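Local coordinates for protein putative nucleotide-diphospho-sugar transferase (Desulfovibrio desulfuricans subsp. desulfuricans, PDB 3CGX) that is of undetermined activity but probably transfers a sugar or related group from a nucleotide-diphospho-sugar donor, at residues I146-D151 / P155-G160; Y131-G136 / E174-A179; H93-A98 / D104-M109; L8-Y13 / L85-R90. One frame throughout, in Å; residues are numbered along the deposited sequence.

Contact 1: residues I146-D151 / P155-G160; sequences IGFRKD and PDVFDG
Val157 and Phe158 pack against Ile146 and Phe148, which lie on the end of strand 143-149. The segment 155-160 begins as a 3-10 turn, and Phe158 N bonds to Pro155 O at 3.0 Å. This turn places two neighbouring apolar side chains against the strand. Val157 comes first, with its CB directed at the strand. Its CG2 branch sits between the backbone N and the carbonyl carbon. From there CG2 reaches Phe148 CZ at 3.8 Å, at the edge of the ring and near its plane. The same methyl group meets Ile146 CD1 at 4.2 Å. It also lies over the centre of the Phe158 ring, so one methyl group links three residues. Phe158 follows. Its CE1 comes within 4.2 Å of Ile146 CD1, an oblique approach to the ring, and the two side chains come from opposite directions. Ile146 CG1 is anti to the backbone N (chi1 -171°), which carries CD1 out to this ring. Asp159 closes the turn and pairs with Lys92 of helix 87-100. All four touching residues are buried, and no hydrogen bond crosses between the segments. Phe153 meets the Phe148 ring edge-to-face, and Met91 touches Phe158. The arrangement is a hydrophobic layer in which the loop after an antiparallel strand folds back over the mixed sheet of a GT-A-like fold.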
loop_
_atom_site.group_PDB
_atom_site.type_symbol
_atom_site.label_atom_id
_atom_site.label_comp_id
_atom_site.label_asym_id
_atom_site.label_seq_id
_atom_site.Cartn_x
_atom_site.Cartn_y
_atom_site.Cartn_z
ATOM N N ILE A 146 -5.986 -3.964 -4.094
ATOM C CA ILE A 146 -7.079 -4.256 -5.033
ATOM C C ILE A 146 -6.476 -4.442 -6.435
ATOM O O ILE A 146 -5.563 -3.722 -6.814
ATOM C CB ILE A 146 -8.190 -3.166 -5.015
ATOM C CG1 ILE A 146 -9.387 -3.655 -5.837
ATOM C CG2 ILE A 146 -7.635 -1.740 -5.402
ATOM C CD1 ILE A 146 -10.668 -2.873 -5.520
ATOM N N GLY A 147 -6.954 -5.419 -7.180
ATOM C CA GLY A 147 -6.487 -5.672 -8.536
ATOM C C GLY A 147 -7.557 -6.135 -9.475
ATOM O O GLY A 147 -8.556 -6.708 -9.068
ATOM N N PHE A 148 -7.318 -5.884 -10.750
ATOM C CA PHE A 148 -8.195 -6.305 -11.833
ATOM C C PHE A 148 -7.441 -6.707 -13.070
ATOM O O PHE A 148 -6.309 -6.303 -13.298
ATOM C CB PHE A 148 -9.096 -5.135 -12.301
ATOM C CG PHE A 148 -10.144 -4.718 -11.317
ATOM C CD1 PHE A 148 -11.385 -5.337 -11.294
ATOM C CD2 PHE A 148 -9.898 -3.687 -10.432
ATOM C CE1 PHE A 148 -12.356 -4.914 -10.383
ATOM C CE2 PHE A 148 -10.865 -3.287 -9.497
ATOM C CZ PHE A 148 -12.081 -3.887 -9.481
ATOM N N ARG A 149 -8.046 -7.576 -13.852
ATOM C CA ARG A 149 -7.557 -7.824 -15.209
ATOM C C ARG A 149 -8.339 -6.840 -16.122
ATOM O O ARG A 149 -9.488 -6.499 -15.821
ATOM C CB ARG A 149 -7.652 -9.314 -15.624
ATOM C CG ARG A 149 -8.978 -10.043 -15.390
ATOM C CD ARG A 149 -8.879 -11.444 -16.065
ATOM N NE ARG A 149 -10.154 -12.144 -16.167
ATOM N N LYS A 150 -7.712 -6.375 -17.207
ATOM C CA LYS A 150 -8.236 -5.252 -17.987
ATOM C C LYS A 150 -9.675 -5.434 -18.433
ATOM O O LYS A 150 -10.487 -4.520 -18.361
ATOM C CB LYS A 150 -7.360 -4.945 -19.217
ATOM C CG LYS A 150 -7.898 -3.780 -20.092
ATOM C CD LYS A 150 -6.783 -3.152 -20.969
ATOM C CE LYS A 150 -7.342 -2.036 -21.898
ATOM N NZ LYS A 150 -6.267 -1.313 -22.695
ATOM N N ASP A 151 -9.997 -6.615 -18.941
ATOM C CA ASP A 151 -11.312 -6.812 -19.537
ATOM C C ASP A 151 -12.412 -6.886 -18.475
ATOM O O ASP A 151 -13.594 -6.733 -18.780
ATOM C CB ASP A 151 -11.297 -8.035 -20.464
ATOM C CG ASP A 151 -10.425 -7.818 -21.695
ATOM O OD1 ASP A 151 -10.464 -6.701 -22.271
ATOM O OD2 ASP A 151 -9.710 -8.762 -22.090
ATOM N N PRO A 155 -14.669 0.102 -12.665
ATOM C CA PRO A 155 -14.351 1.339 -11.897
ATOM C C PRO A 155 -15.429 1.740 -10.887
ATOM O O PRO A 155 -15.172 2.462 -9.925
ATOM C CB PRO A 155 -14.177 2.403 -12.982
ATOM C CG PRO A 155 -14.735 1.804 -14.276
ATOM C CD PRO A 155 -14.739 0.311 -14.121
ATOM N N ASP A 156 -16.648 1.300 -11.155
ATOM C CA ASP A 156 -17.787 1.555 -10.274
ATOM C C ASP A 156 -17.539 1.073 -8.836
ATOM O O ASP A 156 -18.168 1.560 -7.885
ATOM C CB ASP A 156 -19.047 0.879 -10.820
ATOM C CG ASP A 156 -19.653 1.640 -11.989
ATOM O OD1 ASP A 156 -19.012 2.573 -12.535
ATOM O OD2 ASP A 156 -20.795 1.307 -12.354
ATOM N N VAL A 157 -16.626 0.121 -8.641
ATOM C CA VAL A 157 -16.349 -0.341 -7.249
ATOM C C VAL A 157 -15.751 0.768 -6.402
ATOM O O VAL A 157 -15.697 0.656 -5.178
ATOM C CB VAL A 157 -15.425 -1.587 -7.161
ATOM C CG1 VAL A 157 -15.998 -2.699 -8.067
ATOM C CG2 VAL A 157 -13.981 -1.214 -7.498
ATOM N N PHE A 158 -15.317 1.858 -7.034
ATOM C CA PHE A 158 -14.715 2.968 -6.269
ATOM C C PHE A 158 -15.759 4.055 -6.006
ATOM O O PHE A 158 -15.523 5.006 -5.288
ATOM C CB PHE A 158 -13.513 3.565 -6.988
ATOM C CG PHE A 158 -12.386 2.585 -7.196
ATOM C CD1 PHE A 158 -11.675 2.118 -6.120
ATOM C CD2 PHE A 158 -12.066 2.109 -8.471
ATOM C CE1 PHE A 158 -10.648 1.216 -6.317
ATOM C CE2 PHE A 158 -11.064 1.217 -8.653
ATOM C CZ PHE A 158 -10.355 0.766 -7.565
ATOM N N ASP A 159 -16.925 3.876 -6.584
ATOM C CA ASP A 159 -17.959 4.903 -6.514
ATOM C C ASP A 159 -18.909 4.670 -5.365
ATOM O O ASP A 159 -19.376 3.560 -5.113
ATOM C CB ASP A 159 -18.748 4.986 -7.822
ATOM C CG ASP A 159 -17.920 5.503 -8.965
ATOM O OD1 ASP A 159 -16.842 6.076 -8.717
ATOM O OD2 ASP A 159 -18.348 5.360 -10.129
ATOM N N GLY A 160 -19.203 5.755 -4.673
ATOM C CA GLY A 160 -20.216 5.724 -3.645
ATOM C C GLY A 160 -19.727 5.075 -2.384
ATOM O O GLY A 160 -20.530 4.650 -1.562
#

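Contact 2: residues Y131-G136 / E174-A179; sequences YDAAIG and EKMRRA
Met176, a selenomethionine, reaches from helix 169-178 to Ala133 and Ile135 on strand 133-137. This is helix-on-sheet packing in a GT-A-like alpha/beta fold. The helix lies over the end of the mixed sheet, where strand 133-137 runs between strands 143-149 and 183-185. The tight part is one side chain from the helix against two from the strand. Ala133 and Ile135 both direct their CB atoms at the helix. Met176 SE lies 4.1 Å from Ala133 CB. The Met176 chain runs straight through chi2 and then bends at chi3 (-69°). This bend turns its end methyl group along the strand to Ile135. The two longer side chains cross at a slant. Val183 and Val157 also touch Met176, while Thr172 and Tyr169 of the same helix touch Ile135. The contact is entirely apolar, and no hydrogen bond crosses it. The other side of the helix is looser. Lys175, Glu174 and Arg177 are partly exposed, and Arg178 is exposed. Atoms beyond CB of Glu174 and Arg177 were not modelled, nor was the guanidinium of Arg178, which is consistent with mobile side chains there. On the strand, Asp132 comes before the packed part and bonds to Ser152 and to the backbone of Glu182. In the tight part, Met176 CE is held against both branches of Ile135, 3.7 Å from CD1 and 4.0 Å from CG2.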
loop_
_atom_site.group_PDB
_atom_site.type_symbol
_atom_site.label_atom_id
_atom_site.label_comp_id
_atom_site.label_asym_id
_atom_site.label_seq_id
_atom_site.Cartn_x
_atom_site.Cartn_y
_atom_site.Cartn_z
ATOM N N TYR A 131 -8.757 -14.932 -12.514
ATOM C CA TYR A 131 -9.798 -14.307 -11.736
ATOM C C TYR A 131 -10.043 -12.939 -12.316
ATOM O O TYR A 131 -9.157 -12.371 -12.947
ATOM C CB TYR A 131 -9.337 -14.164 -10.315
ATOM C CG TYR A 131 -9.300 -15.405 -9.497
ATOM C CD1 TYR A 131 -8.157 -16.220 -9.431
ATOM C CD2 TYR A 131 -10.373 -15.724 -8.692
ATOM C CE1 TYR A 131 -8.155 -17.352 -8.661
ATOM C CE2 TYR A 131 -10.371 -16.827 -7.920
ATOM C CZ TYR A 131 -9.261 -17.635 -7.887
ATOM O OH TYR A 131 -9.292 -18.729 -7.069
ATOM N N ASP A 132 -11.232 -12.390 -12.100
ATOM C CA ASP A 132 -11.536 -11.045 -12.600
ATOM C C ASP A 132 -10.918 -9.944 -11.718
ATOM O O ASP A 132 -10.501 -8.876 -12.201
ATOM C CB ASP A 132 -13.047 -10.838 -12.654
ATOM C CG ASP A 132 -13.732 -11.827 -13.537
ATOM O OD1 ASP A 132 -13.297 -11.969 -14.692
ATOM O OD2 ASP A 132 -14.695 -12.449 -13.076
ATOM N N ALA A 133 -10.843 -10.230 -10.428
ATOM C CA ALA A 133 -10.380 -9.264 -9.431
ATOM C C ALA A 133 -9.720 -9.940 -8.252
ATOM O O ALA A 133 -9.865 -11.140 -8.028
ATOM C CB ALA A 133 -11.551 -8.394 -8.950
ATOM N N ALA A 134 -8.929 -9.144 -7.549
ATOM C CA ALA A 134 -8.250 -9.539 -6.339
ATOM C C ALA A 134 -8.385 -8.427 -5.278
ATOM O O ALA A 134 -8.456 -7.228 -5.584
ATOM C CB ALA A 134 -6.776 -9.832 -6.633
ATOM N N ILE A 135 -8.440 -8.832 -4.025
ATOM C CA ILE A 135 -8.592 -7.873 -2.917
ATOM C C ILE A 135 -7.948 -8.426 -1.658
ATOM O O ILE A 135 -8.046 -9.616 -1.387
ATOM C CB ILE A 135 -10.091 -7.528 -2.686
ATOM C CG1 ILE A 135 -10.206 -6.220 -1.857
ATOM C CG2 ILE A 135 -10.874 -8.773 -2.071
ATOM C CD1 ILE A 135 -11.596 -5.533 -1.944
ATOM N N GLY A 136 -7.226 -7.573 -0.926
ATOM C CA GLY A 136 -6.623 -7.988 0.310
ATOM C C GLY A 136 -7.254 -7.219 1.453
ATOM O O GLY A 136 -7.162 -5.978 1.509
ATOM N N GLU A 174 -19.145 -6.456 -2.089
ATOM C CA GLU A 174 -20.571 -6.516 -2.448
ATOM C C GLU A 174 -20.759 -5.976 -3.883
ATOM O O GLU A 174 -21.386 -6.631 -4.711
ATOM C CB GLU A 174 -21.430 -5.760 -1.428
ATOM N N LYS A 175 -20.179 -4.810 -4.178
ATOM C CA LYS A 175 -20.224 -4.232 -5.532
ATOM C C LYS A 175 -19.590 -5.185 -6.535
ATOM O O LYS A 175 -20.060 -5.309 -7.662
ATOM C CB LYS A 175 -19.538 -2.862 -5.586
ATOM C CG LYS A 175 -20.393 -1.719 -5.027
ATOM C CD LYS A 175 -19.607 -0.454 -4.690
ATOM C CE LYS A 175 -20.584 0.729 -4.479
ATOM N NZ LYS A 175 -19.932 1.846 -3.720
HETATM N N MSE A 176 -18.529 -5.893 -6.126
HETATM C CA MSE A 176 -17.893 -6.868 -7.042
HETATM C C MSE A 176 -18.807 -8.050 -7.326
HETATM O O MSE A 176 -18.861 -8.541 -8.451
HETATM C CB MSE A 176 -16.560 -7.360 -6.500
HETATM C CG MSE A 176 -15.556 -6.229 -6.427
HETATM SE SE MSE A 176 -13.776 -6.824 -5.834
HETATM C CE MSE A 176 -14.043 -7.305 -3.998
ATOM N N ARG A 177 -19.514 -8.506 -6.300
ATOM C CA ARG A 177 -20.438 -9.625 -6.440
ATOM C C ARG A 177 -21.566 -9.176 -7.375
ATOM O O ARG A 177 -21.939 -9.862 -8.312
ATOM C CB ARG A 177 -21.018 -10.057 -5.081
ATOM N N ARG A 178 -22.094 -7.990 -7.118
ATOM C CA ARG A 178 -23.196 -7.477 -7.938
ATOM C C ARG A 178 -22.744 -7.287 -9.408
ATOM O O ARG A 178 -23.574 -7.196 -10.318
ATOM C CB ARG A 178 -23.744 -6.163 -7.348
ATOM C CG ARG A 178 -24.438 -6.301 -5.967
ATOM C CD ARG A 178 -24.751 -4.928 -5.322
ATOM N N ALA A 179 -21.425 -7.240 -9.624
ATOM C CA ALA A 179 -20.835 -7.057 -10.970
ATOM C C ALA A 179 -20.537 -8.414 -11.586
ATOM O O ALA A 179 -19.991 -8.509 -12.694
ATOM C CB ALA A 179 -19.558 -6.232 -10.912
#

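Contact 3: residues H93-A98 / D104-M109; sequences HAMQKA and DRVVLM
Met95, a selenomethionine on helix 87-100, lies over Val106 and Leu108 of strand 105-109. Its CB does not point straight at the strand and stays 5.0 Å from Leu108 CD1. CG is anti to the carbonyl carbon (chi1 -62°), which brings it into contact. Met95 CG meets Leu108 CD1 at 3.7 Å, and these two side chains cross at a slant. The next atom, SE, turns to a different partner. Met95 SE packs on Phe158 CZ at 3.7 Å, so the loop after strand 143-149 also takes part. The chain then bends at chi3 (77°) and lays its end methyl group along Val106. Met95 CE lies 3.6 Å from Val106 O and 3.9 Å from Val106 CG1. The Met95 and Val106 side chains slide past each other in opposite directions. One helical turn on, Ala98 CB touches both branches of Val106, nearest CG2 at 3.9 Å. Ala94 makes a lighter contact with Leu108 CD1. The two alanines keep bulk off the helix side that faces the strand. Leu8 of the neighbouring strand touches both Ala94 and Val106, and Phe99 of the helix also covers Val106. No hydrogen bond crosses between the segments. The short helix and strand axes approach to 9.1 Å and run nearly antiparallel, at 158°. This is the returning half of a beta-alpha-beta crossover, in which helix 87-100 leads from strand 78-81 to the parallel strand 105-109 of a Rossmann-like, GT-A-type sheet.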
loop_
_atom_site.group_PDB
_atom_site.type_symbol
_atom_site.label_atom_id
_atom_site.label_comp_id
_atom_site.label_asym_id
_atom_site.label_seq_id
_atom_site.Cartn_x
_atom_site.Cartn_y
_atom_site.Cartn_z
ATOM N N HIS A 93 -8.657 6.523 -11.013
ATOM C CA HIS A 93 -7.868 7.204 -12.045
ATOM C C HIS A 93 -6.510 6.525 -12.332
ATOM O O HIS A 93 -6.096 6.363 -13.494
ATOM C CB HIS A 93 -7.685 8.673 -11.689
ATOM C CG HIS A 93 -8.971 9.441 -11.676
ATOM N ND1 HIS A 93 -9.165 10.579 -10.913
ATOM C CD2 HIS A 93 -10.159 9.193 -12.292
ATOM C CE1 HIS A 93 -10.400 11.024 -11.099
ATOM N NE2 HIS A 93 -11.028 10.192 -11.916
ATOM N N ALA A 94 -5.849 6.061 -11.284
ATOM C CA ALA A 94 -4.532 5.429 -11.446
ATOM C C ALA A 94 -4.680 4.074 -12.193
ATOM O O ALA A 94 -3.941 3.748 -13.127
ATOM C CB ALA A 94 -3.846 5.259 -10.084
HETATM N N MSE A 95 -5.678 3.303 -11.804
HETATM C CA MSE A 95 -5.907 2.017 -12.460
HETATM C C MSE A 95 -6.364 2.192 -13.922
HETATM O O MSE A 95 -5.897 1.505 -14.852
HETATM C CB MSE A 95 -6.958 1.242 -11.675
HETATM C CG MSE A 95 -6.530 0.928 -10.263
HETATM SE SE MSE A 95 -7.513 -0.587 -9.430
HETATM C CE MSE A 95 -6.506 -1.913 -10.415
ATOM N N GLN A 96 -7.254 3.155 -14.116
ATOM C CA GLN A 96 -7.793 3.451 -15.431
ATOM C C GLN A 96 -6.671 3.853 -16.351
ATOM O O GLN A 96 -6.610 3.430 -17.492
ATOM C CB GLN A 96 -8.856 4.557 -15.376
ATOM C CG GLN A 96 -9.417 4.840 -16.766
ATOM C CD GLN A 96 -10.229 3.668 -17.307
ATOM O OE1 GLN A 96 -9.823 3.013 -18.263
ATOM N NE2 GLN A 96 -11.356 3.381 -16.669
ATOM N N LYS A 97 -5.749 4.639 -15.828
ATOM C CA LYS A 97 -4.594 5.104 -16.602
ATOM C C LYS A 97 -3.675 3.961 -17.009
ATOM O O LYS A 97 -3.147 3.903 -18.150
ATOM C CB LYS A 97 -3.819 6.126 -15.790
ATOM C CG LYS A 97 -2.459 6.500 -16.301
ATOM C CD LYS A 97 -2.479 7.427 -17.465
ATOM C CE LYS A 97 -1.074 8.023 -17.662
ATOM N NZ LYS A 97 0.025 7.000 -17.619
ATOM N N ALA A 98 -3.472 3.046 -16.069
ATOM C CA ALA A 98 -2.595 1.888 -16.302
ATOM C C ALA A 98 -3.175 0.992 -17.400
ATOM O O ALA A 98 -2.460 0.533 -18.292
ATOM C CB ALA A 98 -2.318 1.109 -14.992
ATOM N N ASP A 104 -2.326 -5.475 -18.925
ATOM C CA ASP A 104 -3.352 -6.503 -18.871
ATOM C C ASP A 104 -3.854 -6.740 -17.455
ATOM O O ASP A 104 -5.007 -7.101 -17.235
ATOM C CB ASP A 104 -2.805 -7.830 -19.385
ATOM C CG ASP A 104 -3.855 -8.959 -19.315
ATOM O OD1 ASP A 104 -4.951 -8.782 -19.899
ATOM O OD2 ASP A 104 -3.580 -10.018 -18.676
ATOM N N ARG A 105 -2.936 -6.648 -16.523
ATOM C CA ARG A 105 -3.223 -6.936 -15.132
ATOM C C ARG A 105 -2.558 -5.884 -14.268
ATOM O O ARG A 105 -1.383 -5.600 -14.418
ATOM C CB ARG A 105 -2.675 -8.305 -14.734
ATOM C CG ARG A 105 -3.385 -9.523 -15.377
ATOM C CD ARG A 105 -2.587 -10.768 -15.075
ATOM N NE ARG A 105 -1.493 -10.918 -16.025
ATOM C CZ ARG A 105 -0.306 -11.431 -15.758
ATOM N NH1 ARG A 105 -0.013 -11.857 -14.542
ATOM N NH2 ARG A 105 0.599 -11.508 -16.727
ATOM N N VAL A 106 -3.341 -5.344 -13.341
ATOM C CA VAL A 106 -2.901 -4.272 -12.498
ATOM C C VAL A 106 -3.315 -4.480 -11.055
ATOM O O VAL A 106 -4.450 -4.800 -10.774
ATOM C CB VAL A 106 -3.492 -2.904 -12.994
ATOM C CG1 VAL A 106 -3.044 -1.760 -12.095
ATOM C CG2 VAL A 106 -3.112 -2.649 -14.451
ATOM N N VAL A 107 -2.350 -4.320 -10.149
ATOM C CA VAL A 107 -2.645 -4.324 -8.716
ATOM C C VAL A 107 -2.252 -2.972 -8.117
ATOM O O VAL A 107 -1.241 -2.363 -8.479
ATOM C CB VAL A 107 -1.987 -5.533 -7.920
ATOM C CG1 VAL A 107 -2.464 -6.917 -8.496
ATOM C CG2 VAL A 107 -0.537 -5.436 -7.949
ATOM N N LEU A 108 -3.103 -2.485 -7.228
ATOM C CA LEU A 108 -2.854 -1.231 -6.524
ATOM C C LEU A 108 -2.770 -1.550 -5.023
ATOM O O LEU A 108 -3.627 -2.202 -4.457
ATOM C CB LEU A 108 -3.950 -0.210 -6.875
ATOM C CG LEU A 108 -3.915 1.231 -6.343
ATOM C CD1 LEU A 108 -4.891 2.116 -7.180
ATOM C CD2 LEU A 108 -4.263 1.273 -4.884
HETATM N N MSE A 109 -1.717 -1.085 -4.377
HETATM C CA MSE A 109 -1.549 -1.330 -2.978
HETATM C C MSE A 109 -0.997 -0.156 -2.251
HETATM O O MSE A 109 -0.350 0.709 -2.842
HETATM C CB MSE A 109 -0.604 -2.506 -2.818
HETATM C CG MSE A 109 0.819 -2.234 -3.228
HETATM SE SE MSE A 109 1.780 -3.991 -3.271
HETATM C CE MSE A 109 1.735 -4.424 -1.401
#

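Contact 4: residues L8-Y13 / L85-R90; sequences LFFVKY and LDLGER
Phe10 of strand 5-11 meets Leu87 and Arg90 in the first turn of helix 87-100. The strand is a central one in the GT-A-like sheet, and the helix packs on one face of that sheet. Along the strand, Leu8 comes first. Phe9 turns to the other face, where Val40, Met43 and Leu47 of helix 29-47 receive it. Phe10 then points its CB at helix 87-100. Its ring works by its edge. Phe10 CZ lies 3.7 Å from Arg90 O, with that oxygen in the ring plane. Phe10 CD2 meets Leu87 CD1 at 4.2 Å, again at the edge. Leu87 CG stands anti to the backbone N (chi1 -174°), and this carries CD1 to the ring. Leu87 is exposed, so this is the outer border of the contact. The Phe10 carbonyl bonds to Ser111 OG. Arg90 contributes its backbone carbonyl and CB to the contact, while its guanidinium end leads away and NE bonds to Gly84 O. Asp86 is the N-cap of the helix, and its OD1 accepts from Glu89 N at 2.8 Å, with an N-H...O angle of 172°.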
loop_
_atom_site.group_PDB
_atom_site.type_symbol
_atom_site.label_atom_id
_atom_site.label_comp_id
_atom_site.label_asym_id
_atom_site.label_seq_id
_atom_site.Cartn_x
_atom_site.Cartn_y
_atom_site.Cartn_z
ATOM N N LEU A 8 0.724 -0.523 -8.918
ATOM C CA LEU A 8 0.536 0.866 -8.519
ATOM C C LEU A 8 0.694 0.941 -7.010
ATOM O O LEU A 8 -0.095 0.363 -6.247
ATOM C CB LEU A 8 -0.818 1.387 -8.919
ATOM C CG LEU A 8 -1.234 1.173 -10.363
ATOM C CD1 LEU A 8 -2.706 1.602 -10.613
ATOM C CD2 LEU A 8 -0.220 1.852 -11.324
ATOM N N PHE A 9 1.710 1.682 -6.609
ATOM C CA PHE A 9 2.167 1.761 -5.212
ATOM C C PHE A 9 1.889 3.156 -4.645
ATOM O O PHE A 9 2.488 4.124 -5.022
ATOM C CB PHE A 9 3.635 1.343 -5.153
ATOM C CG PHE A 9 4.249 1.292 -3.749
ATOM C CD1 PHE A 9 3.566 0.715 -2.680
ATOM C CD2 PHE A 9 5.547 1.743 -3.523
ATOM C CE1 PHE A 9 4.174 0.591 -1.423
ATOM C CE2 PHE A 9 6.130 1.634 -2.223
ATOM C CZ PHE A 9 5.407 1.078 -1.191
ATOM N N PHE A 10 0.906 3.222 -3.760
ATOM C CA PHE A 10 0.396 4.474 -3.208
ATOM C C PHE A 10 1.154 4.860 -1.959
ATOM O O PHE A 10 1.215 4.108 -0.974
ATOM C CB PHE A 10 -1.129 4.350 -2.941
ATOM C CG PHE A 10 -2.003 4.736 -4.095
ATOM C CD1 PHE A 10 -1.704 4.357 -5.398
ATOM C CD2 PHE A 10 -3.191 5.461 -3.869
ATOM C CE1 PHE A 10 -2.499 4.765 -6.439
ATOM C CE2 PHE A 10 -4.020 5.816 -4.913
ATOM C CZ PHE A 10 -3.683 5.487 -6.192
ATOM N N VAL A 11 1.761 6.049 -2.037
ATOM C CA VAL A 11 2.669 6.617 -1.042
ATOM C C VAL A 11 2.381 8.108 -0.807
ATOM O O VAL A 11 1.667 8.745 -1.551
ATOM C CB VAL A 11 4.175 6.448 -1.513
ATOM C CG1 VAL A 11 4.549 4.949 -1.743
ATOM C CG2 VAL A 11 4.490 7.301 -2.799
ATOM N N LYS A 12 2.889 8.618 0.286
ATOM C CA LYS A 12 2.967 10.057 0.573
ATOM C C LYS A 12 4.419 10.432 0.961
ATOM O O LYS A 12 5.133 9.645 1.601
ATOM C CB LYS A 12 2.012 10.447 1.692
ATOM C CG LYS A 12 1.922 11.923 1.975
ATOM C CD LYS A 12 0.773 12.297 2.876
ATOM C CE LYS A 12 0.764 13.821 3.154
ATOM N NZ LYS A 12 -0.328 14.109 4.089
ATOM N N TYR A 13 4.852 11.628 0.552
ATOM C CA TYR A 13 6.200 12.078 0.909
ATOM C C TYR A 13 6.251 12.113 2.449
ATOM O O TYR A 13 5.371 12.675 3.083
ATOM C CB TYR A 13 6.606 13.428 0.297
ATOM C CG TYR A 13 8.077 13.595 0.478
ATOM C CD1 TYR A 13 8.968 13.038 -0.438
ATOM C CD2 TYR A 13 8.595 14.237 1.616
ATOM C CE1 TYR A 13 10.365 13.111 -0.244
ATOM C CE2 TYR A 13 9.985 14.319 1.825
ATOM C CZ TYR A 13 10.859 13.729 0.893
ATOM O OH TYR A 13 12.228 13.767 1.067
ATOM N N LEU A 85 -10.513 13.663 -6.236
ATOM C CA LEU A 85 -11.054 14.382 -5.071
ATOM C C LEU A 85 -10.907 13.620 -3.785
ATOM O O LEU A 85 -10.673 14.236 -2.735
ATOM C CB LEU A 85 -12.543 14.735 -5.243
ATOM C CG LEU A 85 -12.787 16.105 -5.872
ATOM C CD1 LEU A 85 -12.662 16.028 -7.385
ATOM C CD2 LEU A 85 -14.163 16.633 -5.463
ATOM N N ASP A 86 -11.058 12.296 -3.869
ATOM C CA ASP A 86 -10.943 11.409 -2.706
ATOM C C ASP A 86 -10.106 10.160 -3.062
ATOM O O ASP A 86 -9.594 10.035 -4.198
ATOM C CB ASP A 86 -12.326 11.012 -2.136
ATOM C CG ASP A 86 -13.214 10.291 -3.138
ATOM O OD1 ASP A 86 -12.718 9.550 -4.004
ATOM O OD2 ASP A 86 -14.461 10.436 -3.051
ATOM N N LEU A 87 -9.968 9.254 -2.098
ATOM C CA LEU A 87 -9.110 8.069 -2.307
ATOM C C LEU A 87 -9.693 7.174 -3.386
ATOM O O LEU A 87 -8.964 6.608 -4.189
ATOM C CB LEU A 87 -8.871 7.303 -1.017
ATOM C CG LEU A 87 -7.879 6.131 -1.116
ATOM C CD1 LEU A 87 -6.478 6.558 -1.557
ATOM C CD2 LEU A 87 -7.782 5.405 0.217
ATOM N N GLY A 88 -11.019 7.129 -3.484
ATOM C CA GLY A 88 -11.641 6.290 -4.486
ATOM C C GLY A 88 -11.390 6.838 -5.881
ATOM O O GLY A 88 -11.045 6.085 -6.784
ATOM N N GLU A 89 -11.565 8.148 -6.072
ATOM C CA GLU A 89 -11.242 8.776 -7.370
ATOM C C GLU A 89 -9.757 8.604 -7.735
ATOM O O GLU A 89 -9.415 8.329 -8.886
ATOM C CB GLU A 89 -11.640 10.273 -7.420
ATOM C CG GLU A 89 -13.177 10.475 -7.393
ATOM C CD GLU A 89 -13.918 9.576 -8.407
ATOM O OE1 GLU A 89 -13.884 9.887 -9.619
ATOM O OE2 GLU A 89 -14.534 8.553 -7.985
ATOM N N ARG A 90 -8.898 8.739 -6.740
ATOM C CA ARG A 90 -7.432 8.605 -6.956
ATOM C C ARG A 90 -7.089 7.192 -7.425
ATOM O O ARG A 90 -6.317 7.012 -8.359
ATOM C CB ARG A 90 -6.665 8.995 -5.685
ATOM C CG ARG A 90 -6.759 10.482 -5.429
ATOM C CD ARG A 90 -6.283 10.932 -4.083
ATOM N NE ARG A 90 -6.380 12.400 -4.065
ATOM C CZ ARG A 90 -5.941 13.180 -3.083
ATOM N NH1 ARG A 90 -5.349 12.658 -2.036
ATOM N NH2 ARG A 90 -6.100 14.493 -3.147
#

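In the fold
All four contacts reach one mixed sheet of GT-A type, with strand order 3-2-1-4-6-5-7. Contacts 4, 3, 1 and 2 follow its strands 5-11, 105-109, 143-149 and 133-137 in turn. Contacts 3 and 4 share helix 87-100, and their centres are about 12 Å apart. Contact 1 lies about 9 Å from contact 3 and about 8 Å from contact 2, centre to centre. Contacts 2 and 4 are the most distant pair, with centres about 20 Å apart. Along the chain, contact 4 closes first, then contact 3. Contact 1 falls between the two segments of contact 2. Together they join successive strands to the layer of helices and loops over the sheet.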